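Local atomic coordinates of 4-hydroxybutyrate coenzyme A transferase (Shewanella oneidensis, PDB entry 2OAS), a protein that binds coenzyme A and probably transfers the CoA group between acyl-CoA thioesters and carboxylates such as 4-hydroxybutyrate or acetate. Residues A[67-75]-A[84-95]; A[97-105]-A[284-292]. All coordinates share one frame; numbering follows the deposited sequence.

Overall arrangement
The two contacts follow one another along the chain, their centres about 22 Å apart. Interaction 1 pairs the last two strands at one border of the parallel N-terminal sheet; the chain then leaves strand 91-92 and enters helix 100-105, which interaction 2 docks on residues 284-292 of the C-terminal family region. They touch directly: Phe75 CZ lies 4.0 Å from Leu103 CD2, and Ile95 packs against Val100. Interaction 2 is the nearer to the CoA site, probably the catalytic centre, with the side chains of Leu97 about 5 Å from bound coenzyme A and Asn290 about 3 Å from that of Glu233, whereas the side chain of Tyr92 in interaction 1 stays about 8 Å from coenzyme A. Both also meet the second subunit.

Interaction 1. Residues A[67-75]-A[84-95]; sequences LGHLRHRCF and LLQSGDADYVPI
Arg71 reaches across from its strand to Asp89 and Asp91, its tip folded over residues 88-91. From CB the chain sets off along CG, anti to the backbone N (chi1 169°); Arg71 CG passes Asp89 O at 3.8 Å, and CD lies against Asp91 OD2. A bend at chi3 then lays the guanidinium flat over the peptide, with Asp89 O 3.1 Å above the plane of the Arg71 guanidinium. Arg71 NH1 makes a salt bridge to Asp91 OD1 at 2.7 Å, the guanidinium and carboxylate planes 37° apart, while Arg71 NH2 donates a longer bond to Gly88 O at 3.3 Å. Gly88 itself closes helix 82-86 with a Schellman motif. Strand 70-74, this helix and strand 91-92 form a beta-alpha-beta unit at the border of the parallel N-terminal sheet. The two strands are joined by Asp91 N to His72 O, Cys74 N to Asp91 O, and Val93 N to Cys74 O. Before this pairing starts, a water takes the N-H of His72 and donates to Asp89 O. On the sheet face carrying Arg73 and Asp91, Val93 CG2 sits 3.7 Å above the centre of the Arg73 guanidinium, whose NH2 forms a salt bridge with Glu399 of the second subunit. Past the paired residues, the Phe75 ring runs alongside Val93 and Ile95, its CD2 3.5 Å from Ile95 CG2, and packs on Leu103 and Phe104 of helix 100-105.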
loop_
_atom_site.group_PDB
_atom_site.type_symbol
_atom_site.label_atom_id
_atom_site.label_comp_id
_atom_site.label_asym_id
_atom_site.label_seq_id
_atom_site.Cartn_x
_atom_site.Cartn_y
_atom_site.Cartn_z
ATOM N N LEU A 67 -29.464 -17.063 12.405
ATOM C CA LEU A 67 -28.550 -18.012 11.777
ATOM C C LEU A 67 -29.330 -18.921 10.844
ATOM O O LEU A 67 -30.281 -19.591 11.257
ATOM C CB LEU A 67 -27.820 -18.844 12.837
ATOM C CG LEU A 67 -26.913 -18.076 13.795
ATOM C CD1 LEU A 67 -26.346 -19.025 14.827
ATOM C CD2 LEU A 67 -25.792 -17.385 13.021
ATOM N N GLY A 68 -28.923 -18.940 9.582
ATOM C CA GLY A 68 -29.614 -19.761 8.612
ATOM C C GLY A 68 -30.511 -18.904 7.742
ATOM O O GLY A 68 -30.893 -19.315 6.642
ATOM N N HIS A 69 -30.857 -17.717 8.227
ATOM C CA HIS A 69 -31.695 -16.820 7.447
ATOM C C HIS A 69 -30.860 -15.686 6.864
ATOM O O HIS A 69 -30.979 -15.348 5.690
ATOM C CB HIS A 69 -32.819 -16.238 8.311
ATOM C CG HIS A 69 -33.676 -17.275 8.962
ATOM N ND1 HIS A 69 -33.260 -17.998 10.060
ATOM C CD2 HIS A 69 -34.915 -17.726 8.661
ATOM C CE1 HIS A 69 -34.206 -18.851 10.410
ATOM N NE2 HIS A 69 -35.223 -18.705 9.577
ATOM N N LEU A 70 -29.996 -15.118 7.694
ATOM C CA LEU A 70 -29.158 -14.015 7.278
ATOM C C LEU A 70 -27.720 -14.223 7.718
ATOM O O LEU A 70 -27.472 -14.827 8.751
ATOM C CB LEU A 70 -29.708 -12.720 7.876
ATOM C CG LEU A 70 -28.835 -11.463 7.860
ATOM C CD1 LEU A 70 -28.208 -11.279 6.497
ATOM C CD2 LEU A 70 -29.681 -10.271 8.214
ATOM N N ARG A 71 -26.773 -13.740 6.923
ATOM C CA ARG A 71 -25.364 -13.858 7.256
ATOM C C ARG A 71 -24.716 -12.515 6.973
ATOM O O ARG A 71 -25.039 -11.879 5.981
ATOM C CB ARG A 71 -24.703 -14.967 6.422
ATOM C CG ARG A 71 -23.166 -15.007 6.489
ATOM C CD ARG A 71 -22.552 -16.231 5.778
ATOM N NE ARG A 71 -22.330 -17.340 6.705
ATOM C CZ ARG A 71 -21.150 -17.664 7.230
ATOM N NH1 ARG A 71 -20.063 -16.974 6.914
ATOM N NH2 ARG A 71 -21.065 -18.661 8.100
ATOM N N HIS A 72 -23.830 -12.073 7.860
ATOM C CA HIS A 72 -23.137 -10.802 7.692
ATOM C C HIS A 72 -21.864 -10.937 6.853
ATOM O O HIS A 72 -21.098 -11.873 7.053
ATOM C CB HIS A 72 -22.773 -10.216 9.068
ATOM C CG HIS A 72 -23.960 -9.926 9.930
ATOM N ND1 HIS A 72 -24.493 -10.854 10.794
ATOM C CD2 HIS A 72 -24.757 -8.832 10.015
ATOM C CE1 HIS A 72 -25.568 -10.347 11.374
ATOM N NE2 HIS A 72 -25.750 -9.121 10.917
ATOM N N ARG A 73 -21.662 -10.009 5.914
ATOM C CA ARG A 73 -20.465 -9.984 5.054
ATOM C C ARG A 73 -19.808 -8.638 5.348
ATOM O O ARG A 73 -20.221 -7.610 4.827
ATOM C CB ARG A 73 -20.841 -10.080 3.577
ATOM C CG ARG A 73 -19.668 -10.396 2.645
ATOM C CD ARG A 73 -20.173 -10.711 1.242
ATOM N NE ARG A 73 -19.115 -10.932 0.259
ATOM C CZ ARG A 73 -18.410 -12.053 0.139
ATOM N NH1 ARG A 73 -18.640 -13.079 0.949
ATOM N NH2 ARG A 73 -17.494 -12.158 -0.813
ATOM N N CYS A 74 -18.781 -8.657 6.184
ATOM C CA CYS A 74 -18.124 -7.437 6.612
ATOM C C CYS A 74 -16.863 -6.984 5.911
ATOM O O CYS A 74 -15.908 -7.751 5.759
ATOM C CB CYS A 74 -17.812 -7.529 8.099
ATOM S SG CYS A 74 -19.181 -8.065 9.106
ATOM N N PHE A 75 -16.864 -5.719 5.507
ATOM C CA PHE A 75 -15.709 -5.108 4.880
ATOM C C PHE A 75 -14.933 -4.495 6.037
ATOM O O PHE A 75 -13.785 -4.089 5.895
ATOM C CB PHE A 75 -16.148 -4.010 3.906
ATOM C CG PHE A 75 -16.800 -4.540 2.674
ATOM C CD1 PHE A 75 -18.010 -4.028 2.235
ATOM C CD2 PHE A 75 -16.192 -5.557 1.939
ATOM C CE1 PHE A 75 -18.612 -4.528 1.088
ATOM C CE2 PHE A 75 -16.793 -6.061 0.792
ATOM C CZ PHE A 75 -18.003 -5.542 0.363
ATOM N N LEU A 84 -19.193 -13.090 15.891
ATOM C CA LEU A 84 -19.649 -13.906 14.782
ATOM C C LEU A 84 -18.500 -14.214 13.818
ATOM O O LEU A 84 -18.403 -15.318 13.289
ATOM C CB LEU A 84 -20.796 -13.213 14.032
ATOM C CG LEU A 84 -22.241 -13.561 14.441
ATOM C CD1 LEU A 84 -22.432 -13.393 15.939
ATOM C CD2 LEU A 84 -23.212 -12.671 13.665
ATOM N N LEU A 85 -17.623 -13.244 13.592
ATOM C CA LEU A 85 -16.498 -13.464 12.698
ATOM C C LEU A 85 -15.554 -14.501 13.314
ATOM O O LEU A 85 -15.139 -15.460 12.654
ATOM C CB LEU A 85 -15.758 -12.148 12.434
ATOM C CG LEU A 85 -16.524 -11.153 11.561
ATOM C CD1 LEU A 85 -15.898 -9.772 11.634
ATOM C CD2 LEU A 85 -16.551 -11.669 10.138
ATOM N N GLN A 86 -15.233 -14.301 14.589
ATOM C CA GLN A 86 -14.339 -15.192 15.318
ATOM C C GLN A 86 -14.939 -16.588 15.428
ATOM O O GLN A 86 -14.217 -17.579 15.475
ATOM C CB GLN A 86 -14.045 -14.623 16.721
ATOM C CG GLN A 86 -13.351 -13.239 16.687
ATOM C CD GLN A 86 -13.028 -12.669 18.069
ATOM O OE1 GLN A 86 -13.876 -12.652 18.965
ATOM N NE2 GLN A 86 -11.801 -12.189 18.236
ATOM N N SER A 87 -16.262 -16.670 15.451
ATOM C CA SER A 87 -16.933 -17.961 15.552
ATOM C C SER A 87 -17.221 -18.544 14.171
ATOM O O SER A 87 -17.884 -19.575 14.051
ATOM C CB SER A 87 -18.242 -17.816 16.333
ATOM O OG SER A 87 -19.109 -16.891 15.697
ATOM N N GLY A 88 -16.731 -17.867 13.138
ATOM C CA GLY A 88 -16.935 -18.322 11.772
ATOM C C GLY A 88 -18.376 -18.295 11.289
ATOM O O GLY A 88 -18.727 -19.037 10.374
ATOM N N ASP A 89 -19.218 -17.454 11.890
ATOM C CA ASP A 89 -20.618 -17.362 11.488
ATOM C C ASP A 89 -20.827 -16.224 10.506
ATOM O O ASP A 89 -21.875 -16.120 9.863
ATOM C CB ASP A 89 -21.522 -17.126 12.694
ATOM C CG ASP A 89 -21.467 -18.254 13.687
ATOM O OD1 ASP A 89 -21.683 -19.413 13.279
ATOM O OD2 ASP A 89 -21.216 -17.977 14.875
ATOM N N ALA A 90 -19.826 -15.360 10.407
ATOM C CA ALA A 90 -19.886 -14.228 9.498
ATOM C C ALA A 90 -18.643 -14.253 8.630
ATOM O O ALA A 90 -17.680 -14.971 8.920
ATOM C CB ALA A 90 -19.962 -12.923 10.286
ATOM N N ASP A 91 -18.672 -13.468 7.562
ATOM C CA ASP A 91 -17.560 -13.408 6.634
ATOM C C ASP A 91 -16.889 -12.051 6.644
ATOM O O ASP A 91 -17.560 -11.027 6.692
ATOM C CB ASP A 91 -18.044 -13.715 5.230
ATOM C CG ASP A 91 -18.549 -15.116 5.102
ATOM O OD1 ASP A 91 -17.861 -16.010 5.625
ATOM O OD2 ASP A 91 -19.618 -15.331 4.485
ATOM N N TYR A 92 -15.559 -12.056 6.602
ATOM C CA TYR A 92 -14.776 -10.830 6.570
ATOM C C TYR A 92 -14.071 -10.722 5.229
ATOM O O TYR A 92 -13.297 -11.614 4.848
ATOM C CB TYR A 92 -13.732 -10.817 7.675
ATOM C CG TYR A 92 -12.685 -9.726 7.525
ATOM C CD1 TYR A 92 -11.337 -10.044 7.372
ATOM C CD2 TYR A 92 -13.038 -8.380 7.574
ATOM C CE1 TYR A 92 -10.368 -9.046 7.283
ATOM C CE2 TYR A 92 -12.078 -7.377 7.485
ATOM C CZ TYR A 92 -10.748 -7.719 7.346
ATOM O OH TYR A 92 -9.787 -6.731 7.323
ATOM N N VAL A 93 -14.336 -9.622 4.521
ATOM C CA VAL A 93 -13.738 -9.369 3.218
ATOM C C VAL A 93 -12.754 -8.220 3.299
ATOM O O VAL A 93 -13.145 -7.067 3.347
ATOM C CB VAL A 93 -14.819 -9.040 2.166
ATOM C CG1 VAL A 93 -14.169 -8.783 0.804
ATOM C CG2 VAL A 93 -15.803 -10.200 2.065
ATOM N N PRO A 94 -11.453 -8.521 3.316
ATOM C CA PRO A 94 -10.479 -7.434 3.397
ATOM C C PRO A 94 -10.482 -6.564 2.128
ATOM O O PRO A 94 -10.375 -7.081 1.017
ATOM C CB PRO A 94 -9.167 -8.177 3.625
ATOM C CG PRO A 94 -9.364 -9.457 2.877
ATOM C CD PRO A 94 -10.784 -9.831 3.208
ATOM N N ILE A 95 -10.602 -5.248 2.299
ATOM C CA ILE A 95 -10.629 -4.333 1.150
ATOM C C ILE A 95 -10.449 -2.883 1.561
ATOM O O ILE A 95 -11.015 -2.457 2.565
ATOM C CB ILE A 95 -11.961 -4.434 0.394
ATOM C CG1 ILE A 95 -11.979 -3.450 -0.775
ATOM C CG2 ILE A 95 -13.100 -4.088 1.310
ATOM C CD1 ILE A 95 -13.154 -3.634 -1.678
HETATM O O HOH W 1 -23.141 -13.607 10.365
#

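Interaction 2. Residues A[97-105]-A[284-292]; sequences LSEVPKLFR and MDIEQVNDT
The Arg105 guanidinium meets two carboxylates at its edge, both through NH1. Asp285 OD2 lies in the guanidinium plane, 3.2 Å from Arg105 NH1, and is met on its own syn side by a nearly straight bond (170°), although the two flat groups are turned 72° apart. Glu287 OE2 is closer to Arg105 NH1, 2.7 Å, but the hydrogen bond is bent (129°) and weak, so charge attraction probably accounts for much of this salt bridge. Glu287 reaches there fully extended, CG anti to the backbone N, passing over Pro101. Asp285 also acts as N-cap: its OD1 accepts Glu287 N at 3.0 Å from above the carboxylate plane. A leucine in place of Arg105 would probably leave both acidic groups without their shared countercharge and Gln141 without the donor NH2. Beside this salt-bridge network, Ile286 fits between Leu97 and Pro101, its CG1 3.7 Å from Pro101 CG. Farther along, Ser98 CB packs on Asn290 CB, while Ser98 OG turns to Asp334. Asn290 in turn touches Glu233, the residue that can bind CoA covalently. A capped short helix is thus docked on helix 100-105, joining the N- and C-terminal family regions at the CoA site.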
loop_
_atom_site.group_PDB
_atom_site.type_symbol
_atom_site.label_atom_id
_atom_site.label_comp_id
_atom_site.label_asym_id
_atom_site.label_seq_id
_atom_site.Cartn_x
_atom_site.Cartn_y
_atom_site.Cartn_z
ATOM N N LEU A 97 -11.104 0.873 1.970
ATOM C CA LEU A 97 -12.386 1.531 1.995
ATOM C C LEU A 97 -12.661 2.238 0.678
ATOM O O LEU A 97 -13.757 2.141 0.146
ATOM C CB LEU A 97 -12.452 2.515 3.163
ATOM C CG LEU A 97 -13.738 2.279 3.965
ATOM C CD1 LEU A 97 -13.387 2.110 5.433
ATOM C CD2 LEU A 97 -14.717 3.419 3.756
ATOM N N SER A 98 -11.655 2.927 0.143
ATOM C CA SER A 98 -11.814 3.636 -1.126
ATOM C C SER A 98 -12.100 2.691 -2.292
ATOM O O SER A 98 -12.566 3.128 -3.342
ATOM C CB SER A 98 -10.569 4.458 -1.425
ATOM O OG SER A 98 -9.412 3.639 -1.388
ATOM N N GLU A 99 -11.821 1.404 -2.116
ATOM C CA GLU A 99 -12.053 0.429 -3.183
ATOM C C GLU A 99 -13.478 -0.119 -3.159
ATOM O O GLU A 99 -13.924 -0.737 -4.121
ATOM C CB GLU A 99 -11.096 -0.764 -3.068
ATOM C CG GLU A 99 -9.608 -0.461 -3.139
ATOM C CD GLU A 99 -9.152 0.026 -4.500
ATOM O OE1 GLU A 99 -9.469 -0.631 -5.514
ATOM O OE2 GLU A 99 -8.456 1.066 -4.551
ATOM N N VAL A 100 -14.199 0.106 -2.069
ATOM C CA VAL A 100 -15.550 -0.416 -1.968
ATOM C C VAL A 100 -16.486 0.153 -3.031
ATOM O O VAL A 100 -17.232 -0.589 -3.652
ATOM C CB VAL A 100 -16.127 -0.160 -0.576
ATOM C CG1 VAL A 100 -17.488 -0.814 -0.445
ATOM C CG2 VAL A 100 -15.165 -0.705 0.481
ATOM N N PRO A 101 -16.466 1.474 -3.257
ATOM C CA PRO A 101 -17.340 2.089 -4.267
ATOM C C PRO A 101 -17.095 1.492 -5.645
ATOM O O PRO A 101 -18.031 1.282 -6.423
ATOM C CB PRO A 101 -16.948 3.558 -4.220
ATOM C CG PRO A 101 -16.590 3.751 -2.797
ATOM C CD PRO A 101 -15.735 2.514 -2.521
ATOM N N LYS A 102 -15.829 1.211 -5.931
ATOM C CA LYS A 102 -15.444 0.633 -7.213
ATOM C C LYS A 102 -15.956 -0.805 -7.377
ATOM O O LYS A 102 -16.337 -1.216 -8.479
ATOM C CB LYS A 102 -13.917 0.651 -7.375
ATOM C CG LYS A 102 -13.419 -0.159 -8.571
ATOM C CD LYS A 102 -12.158 -0.990 -8.223
ATOM C CE LYS A 102 -11.848 -2.022 -9.338
ATOM N NZ LYS A 102 -10.565 -2.796 -9.169
ATOM N N LEU A 103 -15.943 -1.574 -6.286
ATOM C CA LEU A 103 -16.416 -2.959 -6.302
ATOM C C LEU A 103 -17.894 -2.965 -6.674
ATOM O O LEU A 103 -18.385 -3.877 -7.347
ATOM C CB LEU A 103 -16.238 -3.598 -4.920
ATOM C CG LEU A 103 -16.381 -5.122 -4.826
ATOM C CD1 LEU A 103 -15.153 -5.765 -5.442
ATOM C CD2 LEU A 103 -16.500 -5.561 -3.383
ATOM N N PHE A 104 -18.612 -1.944 -6.223
ATOM C CA PHE A 104 -20.027 -1.855 -6.530
ATOM C C PHE A 104 -20.222 -1.356 -7.946
ATOM O O PHE A 104 -20.889 -2.007 -8.751
ATOM C CB PHE A 104 -20.750 -0.920 -5.562
ATOM C CG PHE A 104 -20.758 -1.394 -4.146
ATOM C CD1 PHE A 104 -20.557 -2.737 -3.840
ATOM C CD2 PHE A 104 -20.986 -0.496 -3.110
ATOM C CE1 PHE A 104 -20.574 -3.187 -2.520
ATOM C CE2 PHE A 104 -21.012 -0.927 -1.783
ATOM C CZ PHE A 104 -20.803 -2.280 -1.485
ATOM N N ARG A 105 -19.627 -0.210 -8.258
ATOM C CA ARG A 105 -19.776 0.372 -9.593
ATOM C C ARG A 105 -19.297 -0.514 -10.738
ATOM O O ARG A 105 -19.938 -0.561 -11.787
ATOM C CB ARG A 105 -19.088 1.741 -9.647
ATOM C CG ARG A 105 -19.959 2.846 -9.050
ATOM C CD ARG A 105 -19.162 3.956 -8.383
ATOM N NE ARG A 105 -20.074 4.950 -7.823
ATOM C CZ ARG A 105 -19.727 5.912 -6.976
ATOM N NH1 ARG A 105 -18.472 6.039 -6.562
ATOM N NH2 ARG A 105 -20.657 6.749 -6.542
HETATM N N MSE A 284 -17.804 13.958 1.674
HETATM C CA MSE A 284 -17.471 13.478 0.352
HETATM C C MSE A 284 -17.404 11.961 0.313
HETATM O O MSE A 284 -17.203 11.317 1.343
HETATM C CB MSE A 284 -16.119 14.057 -0.015
HETATM C CG MSE A 284 -15.704 13.937 -1.449
HETATM SE SE MSE A 284 -14.036 14.885 -1.577
HETATM C CE MSE A 284 -14.780 16.657 -1.772
ATOM N N ASP A 285 -17.556 11.413 -0.891
ATOM C CA ASP A 285 -17.511 9.974 -1.149
ATOM C C ASP A 285 -16.124 9.413 -0.858
ATOM O O ASP A 285 -15.133 9.930 -1.365
ATOM C CB ASP A 285 -17.885 9.724 -2.617
ATOM C CG ASP A 285 -17.622 8.293 -3.071
ATOM O OD1 ASP A 285 -17.456 7.396 -2.215
ATOM O OD2 ASP A 285 -17.595 8.065 -4.298
ATOM N N ILE A 286 -16.050 8.355 -0.052
ATOM C CA ILE A 286 -14.768 7.752 0.303
ATOM C C ILE A 286 -13.879 7.434 -0.895
ATOM O O ILE A 286 -12.659 7.379 -0.768
ATOM C CB ILE A 286 -14.950 6.446 1.080
ATOM C CG1 ILE A 286 -15.946 5.565 0.338
ATOM C CG2 ILE A 286 -15.397 6.730 2.494
ATOM C CD1 ILE A 286 -16.040 4.193 0.894
ATOM N N GLU A 287 -14.477 7.198 -2.055
ATOM C CA GLU A 287 -13.672 6.897 -3.233
ATOM C C GLU A 287 -12.765 8.074 -3.560
ATOM O O GLU A 287 -11.745 7.906 -4.223
ATOM C CB GLU A 287 -14.560 6.575 -4.429
ATOM C CG GLU A 287 -13.771 6.201 -5.668
ATOM C CD GLU A 287 -14.652 5.654 -6.776
ATOM O OE1 GLU A 287 -14.147 5.475 -7.900
ATOM O OE2 GLU A 287 -15.847 5.398 -6.521
ATOM N N GLN A 288 -13.145 9.260 -3.086
ATOM C CA GLN A 288 -12.373 10.485 -3.304
ATOM C C GLN A 288 -11.605 10.920 -2.054
ATOM O O GLN A 288 -10.394 11.121 -2.115
ATOM C CB GLN A 288 -13.283 11.635 -3.734
ATOM C CG GLN A 288 -13.446 11.810 -5.220
ATOM C CD GLN A 288 -14.070 10.607 -5.883
ATOM O OE1 GLN A 288 -13.368 9.762 -6.447
ATOM N NE2 GLN A 288 -15.402 10.510 -5.808
ATOM N N VAL A 289 -12.309 11.070 -0.936
ATOM C CA VAL A 289 -11.676 11.494 0.302
ATOM C C VAL A 289 -10.522 10.581 0.708
ATOM O O VAL A 289 -9.520 11.057 1.256
ATOM C CB VAL A 289 -12.690 11.583 1.480
ATOM C CG1 VAL A 289 -13.351 10.248 1.708
ATOM C CG2 VAL A 289 -11.979 12.025 2.756
ATOM N N ASN A 290 -10.654 9.281 0.425
ATOM C CA ASN A 290 -9.621 8.304 0.758
ATOM C C ASN A 290 -8.766 7.910 -0.444
ATOM O O ASN A 290 -8.166 6.826 -0.474
ATOM C CB ASN A 290 -10.248 7.056 1.379
ATOM C CG ASN A 290 -10.590 7.247 2.831
ATOM O OD1 ASN A 290 -11.202 8.245 3.211
ATOM N ND2 ASN A 290 -10.199 6.286 3.662
ATOM N N ASP A 291 -8.714 8.794 -1.435
ATOM C CA ASP A 291 -7.918 8.570 -2.638
ATOM C C ASP A 291 -6.558 9.255 -2.464
ATOM O O ASP A 291 -6.472 10.488 -2.413
ATOM C CB ASP A 291 -8.629 9.141 -3.864
ATOM C CG ASP A 291 -8.021 8.648 -5.166
ATOM O OD1 ASP A 291 -6.780 8.672 -5.271
ATOM O OD2 ASP A 291 -8.778 8.237 -6.084
ATOM N N THR A 292 -5.497 8.449 -2.373
ATOM C CA THR A 292 -4.150 8.969 -2.178
ATOM C C THR A 292 -3.814 10.039 -3.212
ATOM O O THR A 292 -3.087 10.989 -2.929
ATOM C CB THR A 292 -3.094 7.830 -2.238
ATOM O OG1 THR A 292 -3.069 7.247 -3.554
ATOM C CG2 THR A 292 -3.433 6.747 -1.218
#